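Local structure of leucine-rich repeat protein (Bacteroides thetaiotaomicron, 4ECN) at residues M385-M390 with S519-C524; D463-D468 with Q506-L511; F510-P515 with K534-R539; T538-A541 with D545-P548. The protein is of unknown function, but as an extracellular leucine-rich repeat protein it probably serves in binding other proteins. All blocks are in the same frame, centred on the assembly; numbering follows the deposited sequence.

All four contacts lie in the leucine-rich repeat region and meet around strand 519-521. Interaction 1, nearest the centre of the chain, is on one face of the leucine-rich repeat sheet, among its parallel strands, where helix 386-391 lays a tyrosine against polar and small side chains. Interactions 2, 3 and 4 belong to the connections between strands. All are largely buried, though Arg539 in interaction 3 is exposed. Interaction 2 is apolar with one bridging water, interaction 3 a cation-pi stack, interaction 4 mostly backbone polar contact. Interactions 3 and 4 share helix 530-542; interactions 2 and 3 share Phe510 and Leu511. Leu520, on strand 519-521, joins interaction 1 to the others by packing on Leu511 and Leu540.

Interaction 1. Residues M385-M390 with S519-C524; sequences MHYKKM and SLNIAC
Tyr387, on helix 386-391, meets Asn521 through an amide-on-ring contact. The ring leaves the helix with CG beside the carbonyl carbon and opposite the backbone N (chi1 -167°), which carries it to Asn521. The Asn521 nitrogen ND2 lies over one face of the phenol, 3.4 Å from Tyr387 CD1 and 3.5 Å from CG, so it sits toward the CB end of the ring. The amide stands almost upright on the ring, with 81° between the planes.

The apolar part falls at the other end of the same ring. Ala523 CB approaches obliquely, 3.9 Å from Tyr387 CZ, and also lies beside the hydroxyl.

Hydrogen bonding is local to 519-524. Asn521 OD1 accepts from Ala523 N (3.2 Å), an Asx turn that closes just where strand 519-521 ends. The oxygen is thus engaged by the backbone, and the nitrogen is the end turned to the tyrosine.

Around the pair, Tyr554 and His357 also meet the Tyr387 ring, and Asn521 touches Tyr499 and Tyr554 on the neighbouring strands. In this buried setting the Asx turn would help to set which way the amide faces, and its weakly positive N-H group would suit the electron-rich face of the phenol.

Interaction 2. Residues D463-D468 with Q506-L511; sequences DNIAVD and QLPDFL
Ile465 reaches the 506-511 segment with two different branches, CD1 toward Pro508 and CG2 toward Phe510. CG1 is anti to the carbonyl carbon (chi1 -43°), and the chain then runs out extended to CD1. That puts the methyl 3.7 Å from Pro508 CG and 3.9 Å from Pro508 CB, at the CB-CG end of the pyrrolidine ring. CG2, the shorter branch, opposite the backbone N across the CA-CB bond, lies 3.8 Å from Phe510 CE2, an oblique approach. The isoleucine therefore straddles two residues that are themselves only two apart in the chain.

Both segments are loops following adjacent parallel strands of the leucine-rich repeat sheet, 452-456 and 495-499, so the contact stacks one inter-strand connection on the next along the solenoid. Pro508 and Phe510 also pack on Leu498 of the second strand, while Ile465 touches Phe460 and Met504.

The Phe510 ring is set by an uncommon first torsion, with CG between the backbone N and the carbonyl carbon (chi1 86°). This swings the ring back toward Ile465, and Leu511 CG lies over one of its faces, offset toward the rim. Trp487 meets the same ring from outside the two segments.

Polar linkage comes from a single water. It donates to Ile465 O at 3.0 Å and accepts from Phe510 N at 3.1 Å, joining the two backbones beside the apolar cluster. The water also lies in the plane of the Phe510 ring, at its edge.

Interaction 3. Residues F510-P515 with K534-R539; sequences FLYDLP and KADWTR
A flat arginine-on-tyrosine stack joins the connection after strand 495-499 to helix 530-542, with Arg539 lying across one face of the Tyr512 ring. The guanidinium and ring planes are only 7° apart, and their centres are separated by 3.8 Å. The overlap is displaced: CZ is over the CG and CD2 side of the ring, NH1 comes 3.4 Å from Tyr512 CD2, and NH2 reaches back over Tyr512 CB. The ring centre is covered instead by Arg539 CD, 3.7 Å from the centroid and 12° off the normal. Cation-pi and CH-pi contacts thus come from one side chain, whose CG is anti to the backbone N (chi1 -169°) and whose extended chain from CG to NE carries it across the phenol.

At the ring's far end, Tyr512 OH gives a weak hydrogen bond to Asp536 O (3.4 Å), which lies in the ring plane at the edge. The Asp536 carboxylate has its firmer partner elsewhere, OD2 accepting from Leu507 N. Arg539 NH1 forms a long, weak ion pair with Asp509 OD1.

Tyr512 is buried while Arg539 is exposed, consistent with the guanidinium covering the ring on its solvent-facing side. Successive inter-strand connections packed side by side are characteristic of the leucine-rich repeat solenoid, here with one of them carrying a helix.

Interaction 4. Residues T538-A541 with D545-P548; sequences TRLA and DTGP
The loop leading to strand 552-554 folds back alongside the last turn of helix 530-542, and the closest pair of CA atoms is Ala541 and Gly547 at 4.2 Å. With only three residues between the two segments, the chain reverses tightly and lays 546-547 against the carbonyl end of the helix. Gly547, lacking a side chain, brings its main chain close to the carbonyl oxygens of Leu540 and Ala541. Its CA makes a C-H...O contact with Ala541 O, 3.5 Å long and 133° at the hydrogen. Gly547 N lies 3.2 Å from Leu540 O, but the angle is too poor for a hydrogen bond.

The side-chain share belongs to Thr546. Its hydroxyl donates to Leu540 O in a weak hydrogen bond of 3.1 Å. The torsion behind this tucks OG1 in on the main-chain side, flanked by N and C of its own residue (chi1 69°), which turns the oxygen to the helix, while CG2 packs toward Leu511 O of the 510-515 loop.

Leu540 mainly uses its backbone here. Its side chain passes Thr546 at about a right angle, CD1 ending 4.0 Å from OG1. Beyond, its other methyl packs on Leu520 in the leucine core, and Ala541 rests on Met572.

Helix-end carbonyls carry a partial negative charge, so a hydroxyl and a polarised CA-H set beside them would offset some of it. Since the hydroxyl bond is weak and the other donor is a C-H, between 538-541 and 545-548 the joining is by modest contacts.

Interaction 1. Residues M385-M390 with S519-C524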
loop_
_atom_site.group_PDB
_atom_site.type_symbol
_atom_site.label_atom_id
_atom_site.label_comp_id
_atom_site.label_asym_id
_atom_site.label_seq_id
_atom_site.Cartn_x
_atom_site.Cartn_y
_atom_site.Cartn_z
HETATM N N MSE A 385 3.318 6.642 -10.132
HETATM C CA MSE A 385 1.960 6.920 -10.593
HETATM C C MSE A 385 0.921 6.052 -9.869
HETATM O O MSE A 385 -0.286 6.223 -10.143
HETATM C CB MSE A 385 1.824 6.709 -12.138
HETATM C CG MSE A 385 2.599 7.714 -13.021
HETATM SE SE MSE A 385 2.401 9.635 -12.606
HETATM C CE MSE A 385 3.883 9.864 -11.412
ATOM N N HIS A 386 1.356 5.136 -8.952
ATOM C CA HIS A 386 0.407 4.262 -8.250
ATOM C C HIS A 386 -0.586 5.086 -7.433
ATOM O O HIS A 386 -1.786 4.861 -7.613
ATOM C CB HIS A 386 1.095 3.238 -7.361
ATOM C CG HIS A 386 0.153 2.205 -6.835
ATOM N ND1 HIS A 386 -0.380 2.291 -5.556
ATOM C CD2 HIS A 386 -0.361 1.110 -7.449
ATOM C CE1 HIS A 386 -1.158 1.226 -5.416
ATOM N NE2 HIS A 386 -1.196 0.496 -6.538
ATOM N N TYR A 387 -0.118 6.093 -6.616
ATOM C CA TYR A 387 -1.028 6.942 -5.829
ATOM C C TYR A 387 -2.108 7.556 -6.736
ATOM O O TYR A 387 -3.300 7.478 -6.421
ATOM C CB TYR A 387 -0.292 8.058 -5.047
ATOM C CG TYR A 387 -1.170 8.736 -4.003
ATOM C CD1 TYR A 387 -1.307 8.207 -2.727
ATOM C CD2 TYR A 387 -1.906 9.879 -4.313
ATOM C CE1 TYR A 387 -2.135 8.805 -1.777
ATOM C CE2 TYR A 387 -2.753 10.481 -3.371
ATOM C CZ TYR A 387 -2.870 9.935 -2.106
ATOM O OH TYR A 387 -3.694 10.528 -1.173
ATOM N N LYS A 388 -1.690 8.107 -7.883
ATOM C CA LYS A 388 -2.580 8.751 -8.844
ATOM C C LYS A 388 -3.670 7.779 -9.316
ATOM O O LYS A 388 -4.838 8.148 -9.301
ATOM C CB LYS A 388 -1.769 9.284 -10.032
ATOM C CG LYS A 388 -2.517 10.306 -10.864
ATOM C CD LYS A 388 -1.620 10.995 -11.884
ATOM C CE LYS A 388 -1.292 10.202 -13.137
ATOM N NZ LYS A 388 -2.321 10.359 -14.196
ATOM N N LYS A 389 -3.295 6.537 -9.691
ATOM C CA LYS A 389 -4.214 5.522 -10.217
ATOM C C LYS A 389 -5.141 4.996 -9.123
ATOM O O LYS A 389 -6.327 4.734 -9.389
ATOM C CB LYS A 389 -3.449 4.340 -10.882
ATOM C CG LYS A 389 -2.583 4.778 -12.084
ATOM C CD LYS A 389 -1.929 3.609 -12.864
ATOM C CE LYS A 389 -0.548 3.911 -13.449
ATOM N NZ LYS A 389 0.578 3.487 -12.539
HETATM N N MSE A 390 -4.614 4.859 -7.901
HETATM C CA MSE A 390 -5.373 4.344 -6.761
HETATM C C MSE A 390 -6.393 5.323 -6.235
HETATM O O MSE A 390 -7.413 4.853 -5.750
HETATM C CB MSE A 390 -4.433 3.957 -5.610
HETATM C CG MSE A 390 -5.164 3.462 -4.352
HETATM SE SE MSE A 390 -4.194 2.117 -3.406
HETATM C CE MSE A 390 -4.664 2.545 -1.752
ATOM N N SER A 519 10.477 13.027 -6.101
ATOM C CA SER A 519 9.105 12.614 -5.834
ATOM C C SER A 519 8.850 12.609 -4.333
ATOM O O SER A 519 9.581 11.950 -3.587
ATOM C CB SER A 519 8.856 11.236 -6.431
ATOM O OG SER A 519 7.635 10.669 -5.979
ATOM N N LEU A 520 7.804 13.331 -3.896
ATOM C CA LEU A 520 7.417 13.451 -2.495
ATOM C C LEU A 520 5.906 13.324 -2.345
ATOM O O LEU A 520 5.149 13.958 -3.091
ATOM C CB LEU A 520 7.907 14.803 -1.936
ATOM C CG LEU A 520 7.638 15.116 -0.468
ATOM C CD1 LEU A 520 8.485 14.270 0.433
ATOM C CD2 LEU A 520 7.883 16.569 -0.175
ATOM N N ASN A 521 5.473 12.492 -1.378
ATOM C CA ASN A 521 4.072 12.240 -1.043
ATOM C C ASN A 521 3.869 12.531 0.412
ATOM O O ASN A 521 4.430 11.806 1.249
ATOM C CB ASN A 521 3.689 10.798 -1.369
ATOM C CG ASN A 521 2.216 10.501 -1.292
ATOM O OD1 ASN A 521 1.509 10.885 -0.358
ATOM N ND2 ASN A 521 1.725 9.745 -2.256
ATOM N N ILE A 522 3.090 13.590 0.731
ATOM C CA ILE A 522 2.842 13.972 2.123
ATOM C C ILE A 522 1.320 14.023 2.381
ATOM O O ILE A 522 0.875 14.687 3.305
ATOM C CB ILE A 522 3.556 15.306 2.504
ATOM C CG1 ILE A 522 3.151 16.471 1.555
ATOM C CG2 ILE A 522 5.089 15.090 2.538
ATOM C CD1 ILE A 522 3.422 17.859 2.079
ATOM N N ALA A 523 0.547 13.252 1.637
ATOM C CA ALA A 523 -0.905 13.218 1.782
ATOM C C ALA A 523 -1.360 12.608 3.120
ATOM O O ALA A 523 -0.701 11.709 3.647
ATOM C CB ALA A 523 -1.511 12.423 0.636
ATOM N N CYS A 524 -2.518 13.098 3.637
ATOM C CA CYS A 524 -3.249 12.675 4.851
ATOM C C CYS A 524 -2.461 13.007 6.132
ATOM O O CYS A 524 -2.502 12.260 7.122
ATOM C CB CYS A 524 -3.599 11.190 4.798
ATOM S SG CYS A 524 -4.588 10.709 3.361
#

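Interaction 2. Residues D463-D468 with Q506-L511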
loop_
_atom_site.group_PDB
_atom_site.type_symbol
_atom_site.label_atom_id
_atom_site.label_comp_id
_atom_site.label_asym_id
_atom_site.label_seq_id
_atom_site.Cartn_x
_atom_site.Cartn_y
_atom_site.Cartn_z
ATOM N N ASP A 463 9.888 15.037 15.190
ATOM C CA ASP A 463 11.200 15.150 15.826
ATOM C C ASP A 463 11.818 13.763 16.124
ATOM O O ASP A 463 12.944 13.671 16.635
ATOM C CB ASP A 463 11.073 15.985 17.124
ATOM C CG ASP A 463 10.005 15.524 18.111
ATOM O OD1 ASP A 463 8.806 15.533 17.741
ATOM O OD2 ASP A 463 10.359 15.248 19.285
ATOM N N ASN A 464 11.088 12.694 15.792
ATOM C CA ASN A 464 11.533 11.328 16.024
ATOM C C ASN A 464 11.830 10.596 14.717
ATOM O O ASN A 464 12.127 9.397 14.749
ATOM C CB ASN A 464 10.482 10.587 16.821
ATOM C CG ASN A 464 10.550 10.928 18.277
ATOM O OD1 ASN A 464 11.502 11.552 18.743
ATOM N ND2 ASN A 464 9.567 10.482 19.031
ATOM N N ILE A 465 11.811 11.334 13.586
ATOM C CA ILE A 465 12.092 10.776 12.269
ATOM C C ILE A 465 13.534 11.115 11.893
ATOM O O ILE A 465 13.797 12.204 11.367
ATOM C CB ILE A 465 11.089 11.238 11.156
ATOM C CG1 ILE A 465 9.620 11.218 11.623
ATOM C CG2 ILE A 465 11.285 10.419 9.872
ATOM C CD1 ILE A 465 8.684 11.973 10.723
ATOM N N ALA A 466 14.454 10.160 12.156
ATOM C CA ALA A 466 15.891 10.163 11.840
ATOM C C ALA A 466 16.598 11.445 12.309
ATOM O O ALA A 466 17.425 12.012 11.585
ATOM C CB ALA A 466 16.092 9.971 10.347
ATOM N N VAL A 467 16.310 11.847 13.556
ATOM C CA VAL A 467 16.875 13.028 14.202
ATOM C C VAL A 467 17.967 12.600 15.228
ATOM O O VAL A 467 18.962 13.318 15.400
ATOM C CB VAL A 467 15.731 13.841 14.866
ATOM C CG1 VAL A 467 16.248 14.982 15.738
ATOM C CG2 VAL A 467 14.760 14.368 13.824
ATOM N N ASP A 468 17.782 11.437 15.889
ATOM C CA ASP A 468 18.698 10.950 16.936
ATOM C C ASP A 468 19.008 9.463 16.860
ATOM O O ASP A 468 18.346 8.728 16.123
ATOM C CB ASP A 468 18.080 11.212 18.321
ATOM C CG ASP A 468 17.987 12.677 18.644
ATOM O OD1 ASP A 468 19.052 13.306 18.836
ATOM O OD2 ASP A 468 16.854 13.215 18.639
ATOM N N GLN A 506 4.451 18.930 11.669
ATOM C CA GLN A 506 5.154 19.600 10.568
ATOM C C GLN A 506 5.990 18.565 9.799
ATOM O O GLN A 506 6.148 17.431 10.262
ATOM C CB GLN A 506 6.020 20.784 11.041
ATOM C CG GLN A 506 7.201 20.447 11.910
ATOM C CD GLN A 506 7.542 21.643 12.750
ATOM O OE1 GLN A 506 6.777 22.071 13.639
ATOM N NE2 GLN A 506 8.696 22.218 12.482
ATOM N N LEU A 507 6.511 18.943 8.629
ATOM C CA LEU A 507 7.337 18.016 7.876
ATOM C C LEU A 507 8.690 17.921 8.564
ATOM O O LEU A 507 9.190 18.944 9.057
ATOM C CB LEU A 507 7.484 18.422 6.395
ATOM C CG LEU A 507 6.221 18.651 5.574
ATOM C CD1 LEU A 507 6.581 19.182 4.224
ATOM C CD2 LEU A 507 5.393 17.378 5.435
ATOM N N PRO A 508 9.261 16.692 8.663
ATOM C CA PRO A 508 10.562 16.529 9.321
ATOM C C PRO A 508 11.684 17.200 8.521
ATOM O O PRO A 508 11.610 17.275 7.277
ATOM C CB PRO A 508 10.731 15.008 9.378
ATOM C CG PRO A 508 9.946 14.514 8.308
ATOM C CD PRO A 508 8.765 15.397 8.160
ATOM N N ASP A 509 12.736 17.664 9.250
ATOM C CA ASP A 509 13.877 18.406 8.708
ATOM C C ASP A 509 14.700 17.646 7.666
ATOM O O ASP A 509 15.305 18.303 6.811
ATOM C CB ASP A 509 14.833 18.825 9.832
ATOM C CG ASP A 509 14.712 20.292 10.206
ATOM O OD1 ASP A 509 13.587 20.722 10.585
ATOM O OD2 ASP A 509 15.741 21.014 10.125
ATOM N N PHE A 510 14.722 16.291 7.713
ATOM C CA PHE A 510 15.557 15.489 6.822
ATOM C C PHE A 510 15.214 15.760 5.328
ATOM O O PHE A 510 16.129 15.723 4.499
ATOM C CB PHE A 510 15.458 13.998 7.157
ATOM C CG PHE A 510 14.328 13.222 6.536
ATOM C CD1 PHE A 510 14.479 12.617 5.295
ATOM C CD2 PHE A 510 13.136 13.039 7.216
ATOM C CE1 PHE A 510 13.428 11.916 4.709
ATOM C CE2 PHE A 510 12.088 12.322 6.633
ATOM C CZ PHE A 510 12.240 11.767 5.386
ATOM N N LEU A 511 13.937 16.090 5.002
ATOM C CA LEU A 511 13.484 16.357 3.626
ATOM C C LEU A 511 14.210 17.516 2.961
ATOM O O LEU A 511 14.482 17.464 1.762
ATOM C CB LEU A 511 11.982 16.678 3.598
ATOM C CG LEU A 511 11.043 15.556 3.925
ATOM C CD1 LEU A 511 9.630 16.080 4.103
ATOM C CD2 LEU A 511 11.132 14.448 2.883
HETATM O O HOH W 1 14.210 15.040 10.491
#

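Interaction 3. Residues F510-P515 with K534-R539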
loop_
_atom_site.group_PDB
_atom_site.type_symbol
_atom_site.label_atom_id
_atom_site.label_comp_id
_atom_site.label_asym_id
_atom_site.label_seq_id
_atom_site.Cartn_x
_atom_site.Cartn_y
_atom_site.Cartn_z
ATOM N N PHE A 510 14.722 16.291 7.713
ATOM C CA PHE A 510 15.557 15.489 6.822
ATOM C C PHE A 510 15.214 15.760 5.328
ATOM O O PHE A 510 16.129 15.723 4.499
ATOM C CB PHE A 510 15.458 13.998 7.157
ATOM C CG PHE A 510 14.328 13.222 6.536
ATOM C CD1 PHE A 510 14.479 12.617 5.295
ATOM C CD2 PHE A 510 13.136 13.039 7.216
ATOM C CE1 PHE A 510 13.428 11.916 4.709
ATOM C CE2 PHE A 510 12.088 12.322 6.633
ATOM C CZ PHE A 510 12.240 11.767 5.386
ATOM N N LEU A 511 13.937 16.090 5.002
ATOM C CA LEU A 511 13.484 16.357 3.626
ATOM C C LEU A 511 14.210 17.516 2.961
ATOM O O LEU A 511 14.482 17.464 1.762
ATOM C CB LEU A 511 11.982 16.678 3.598
ATOM C CG LEU A 511 11.043 15.556 3.925
ATOM C CD1 LEU A 511 9.630 16.080 4.103
ATOM C CD2 LEU A 511 11.132 14.448 2.883
ATOM N N TYR A 512 14.493 18.563 3.734
ATOM C CA TYR A 512 15.092 19.800 3.251
ATOM C C TYR A 512 16.610 19.668 3.058
ATOM O O TYR A 512 17.217 20.524 2.403
ATOM C CB TYR A 512 14.774 20.930 4.240
ATOM C CG TYR A 512 13.286 21.088 4.504
ATOM C CD1 TYR A 512 12.463 21.760 3.602
ATOM C CD2 TYR A 512 12.705 20.593 5.671
ATOM C CE1 TYR A 512 11.097 21.914 3.840
ATOM C CE2 TYR A 512 11.339 20.749 5.924
ATOM C CZ TYR A 512 10.540 21.411 5.007
ATOM O OH TYR A 512 9.196 21.572 5.248
ATOM N N ASP A 513 17.204 18.584 3.584
ATOM C CA ASP A 513 18.643 18.337 3.504
ATOM C C ASP A 513 18.973 17.259 2.457
ATOM O O ASP A 513 20.144 16.910 2.283
ATOM C CB ASP A 513 19.186 17.931 4.886
ATOM C CG ASP A 513 18.949 18.950 5.997
ATOM O OD1 ASP A 513 18.678 20.137 5.677
ATOM O OD2 ASP A 513 19.049 18.567 7.183
ATOM N N LEU A 514 17.952 16.775 1.730
ATOM C CA LEU A 514 18.143 15.764 0.701
ATOM C C LEU A 514 18.630 16.446 -0.557
ATOM O O LEU A 514 18.050 17.455 -0.978
ATOM C CB LEU A 514 16.866 14.934 0.450
ATOM C CG LEU A 514 16.496 13.928 1.567
ATOM C CD1 LEU A 514 15.139 13.327 1.343
ATOM C CD2 LEU A 514 17.542 12.817 1.722
ATOM N N PRO A 515 19.722 15.921 -1.153
ATOM C CA PRO A 515 20.306 16.566 -2.350
ATOM C C PRO A 515 19.519 16.401 -3.648
ATOM O O PRO A 515 19.425 17.363 -4.411
ATOM C CB PRO A 515 21.648 15.857 -2.529
ATOM C CG PRO A 515 21.849 15.061 -1.318
ATOM C CD PRO A 515 20.523 14.764 -0.730
ATOM N N LYS A 534 1.440 25.647 4.805
ATOM C CA LYS A 534 1.804 26.750 3.900
ATOM C C LYS A 534 3.285 27.099 4.120
ATOM O O LYS A 534 4.030 27.230 3.158
ATOM C CB LYS A 534 0.872 27.974 4.101
ATOM C CG LYS A 534 1.053 29.091 3.066
ATOM C CD LYS A 534 0.201 30.308 3.364
ATOM C CE LYS A 534 0.408 31.399 2.337
ATOM N NZ LYS A 534 -0.338 32.649 2.664
ATOM N N ALA A 535 3.711 27.156 5.378
ATOM C CA ALA A 535 5.102 27.385 5.748
ATOM C C ALA A 535 6.024 26.289 5.191
ATOM O O ALA A 535 7.034 26.591 4.557
ATOM C CB ALA A 535 5.222 27.427 7.259
ATOM N N ASP A 536 5.656 25.016 5.417
ATOM C CA ASP A 536 6.431 23.859 4.998
ATOM C C ASP A 536 6.584 23.821 3.474
ATOM O O ASP A 536 7.705 23.615 2.997
ATOM C CB ASP A 536 5.790 22.567 5.515
ATOM C CG ASP A 536 6.077 22.235 6.980
ATOM O OD1 ASP A 536 7.085 22.771 7.540
ATOM O OD2 ASP A 536 5.365 21.363 7.539
ATOM N N TRP A 537 5.494 24.077 2.721
ATOM C CA TRP A 537 5.558 24.087 1.263
ATOM C C TRP A 537 6.421 25.270 0.810
ATOM O O TRP A 537 7.291 25.071 -0.039
ATOM C CB TRP A 537 4.157 24.112 0.630
ATOM C CG TRP A 537 4.113 23.934 -0.878
ATOM C CD1 TRP A 537 5.164 23.679 -1.717
ATOM C CD2 TRP A 537 2.946 24.017 -1.715
ATOM N NE1 TRP A 537 4.729 23.622 -3.018
ATOM C CE2 TRP A 537 3.370 23.813 -3.047
ATOM C CE3 TRP A 537 1.575 24.243 -1.466
ATOM C CZ2 TRP A 537 2.480 23.846 -4.128
ATOM C CZ3 TRP A 537 0.696 24.269 -2.542
ATOM C CH2 TRP A 537 1.148 24.069 -3.850
ATOM N N THR A 538 6.252 26.465 1.423
ATOM C CA THR A 538 7.088 27.632 1.117
ATOM C C THR A 538 8.568 27.278 1.307
ATOM O O THR A 538 9.354 27.554 0.401
ATOM C CB THR A 538 6.732 28.875 1.961
ATOM O OG1 THR A 538 5.327 29.070 2.029
ATOM C CG2 THR A 538 7.361 30.131 1.421
ATOM N N ARG A 539 8.936 26.626 2.458
ATOM C CA ARG A 539 10.331 26.256 2.769
ATOM C C ARG A 539 10.881 25.356 1.673
ATOM O O ARG A 539 11.944 25.645 1.119
ATOM C CB ARG A 539 10.482 25.584 4.146
ATOM C CG ARG A 539 11.948 25.471 4.540
ATOM C CD ARG A 539 12.205 24.747 5.844
ATOM N NE ARG A 539 13.607 24.310 5.930
ATOM C CZ ARG A 539 14.096 23.520 6.888
ATOM N NH1 ARG A 539 13.309 23.075 7.862
ATOM N NH2 ARG A 539 15.374 23.161 6.870
#

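Interaction 4. Residues T538-A541 with D545-P548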
loop_
_atom_site.group_PDB
_atom_site.type_symbol
_atom_site.label_atom_id
_atom_site.label_comp_id
_atom_site.label_asym_id
_atom_site.label_seq_id
_atom_site.Cartn_x
_atom_site.Cartn_y
_atom_site.Cartn_z
ATOM N N THR A 538 6.252 26.465 1.423
ATOM C CA THR A 538 7.088 27.632 1.117
ATOM C C THR A 538 8.568 27.278 1.307
ATOM O O THR A 538 9.354 27.554 0.401
ATOM C CB THR A 538 6.732 28.875 1.961
ATOM O OG1 THR A 538 5.327 29.070 2.029
ATOM C CG2 THR A 538 7.361 30.131 1.421
ATOM N N ARG A 539 8.936 26.626 2.458
ATOM C CA ARG A 539 10.331 26.256 2.769
ATOM C C ARG A 539 10.881 25.356 1.673
ATOM O O ARG A 539 11.944 25.645 1.119
ATOM C CB ARG A 539 10.482 25.584 4.146
ATOM C CG ARG A 539 11.948 25.471 4.540
ATOM C CD ARG A 539 12.205 24.747 5.844
ATOM N NE ARG A 539 13.607 24.310 5.930
ATOM C CZ ARG A 539 14.096 23.520 6.888
ATOM N NH1 ARG A 539 13.309 23.075 7.862
ATOM N NH2 ARG A 539 15.374 23.161 6.870
ATOM N N LEU A 540 10.116 24.325 1.329
ATOM C CA LEU A 540 10.413 23.339 0.303
ATOM C C LEU A 540 10.700 24.003 -1.067
ATOM O O LEU A 540 11.686 23.657 -1.711
ATOM C CB LEU A 540 9.204 22.399 0.204
ATOM C CG LEU A 540 9.455 21.004 -0.299
ATOM C CD1 LEU A 540 10.193 20.166 0.744
ATOM C CD2 LEU A 540 8.140 20.329 -0.637
ATOM N N ALA A 541 9.872 24.983 -1.474
ATOM C CA ALA A 541 10.011 25.709 -2.743
ATOM C C ALA A 541 11.207 26.668 -2.713
ATOM O O ALA A 541 11.959 26.747 -3.684
ATOM C CB ALA A 541 8.736 26.481 -3.030
ATOM N N ASP A 545 18.150 23.402 -2.440
ATOM C CA ASP A 545 18.379 21.958 -2.616
ATOM C C ASP A 545 17.257 21.370 -3.429
ATOM O O ASP A 545 17.372 21.200 -4.643
ATOM C CB ASP A 545 18.502 21.161 -1.268
ATOM C CG ASP A 545 19.628 21.510 -0.310
ATOM O OD1 ASP A 545 20.806 21.259 -0.662
ATOM O OD2 ASP A 545 19.324 21.917 0.846
ATOM N N THR A 546 16.131 21.153 -2.729
ATOM C CA THR A 546 14.917 20.481 -3.156
ATOM C C THR A 546 14.044 21.351 -4.104
ATOM O O THR A 546 13.516 20.803 -5.079
ATOM C CB THR A 546 14.102 20.046 -1.914
ATOM O OG1 THR A 546 13.559 21.179 -1.232
ATOM C CG2 THR A 546 14.918 19.169 -0.950
ATOM N N GLY A 547 13.889 22.648 -3.822
ATOM C CA GLY A 547 13.050 23.539 -4.634
ATOM C C GLY A 547 13.090 23.325 -6.139
ATOM O O GLY A 547 12.079 22.935 -6.738
ATOM N N PRO A 548 14.273 23.507 -6.767
ATOM C CA PRO A 548 14.367 23.319 -8.221
ATOM C C PRO A 548 14.477 21.837 -8.682
ATOM O O PRO A 548 14.614 21.610 -9.894
ATOM C CB PRO A 548 15.658 24.072 -8.562
ATOM C CG PRO A 548 16.490 23.938 -7.373
ATOM C CD PRO A 548 15.556 23.988 -6.210
#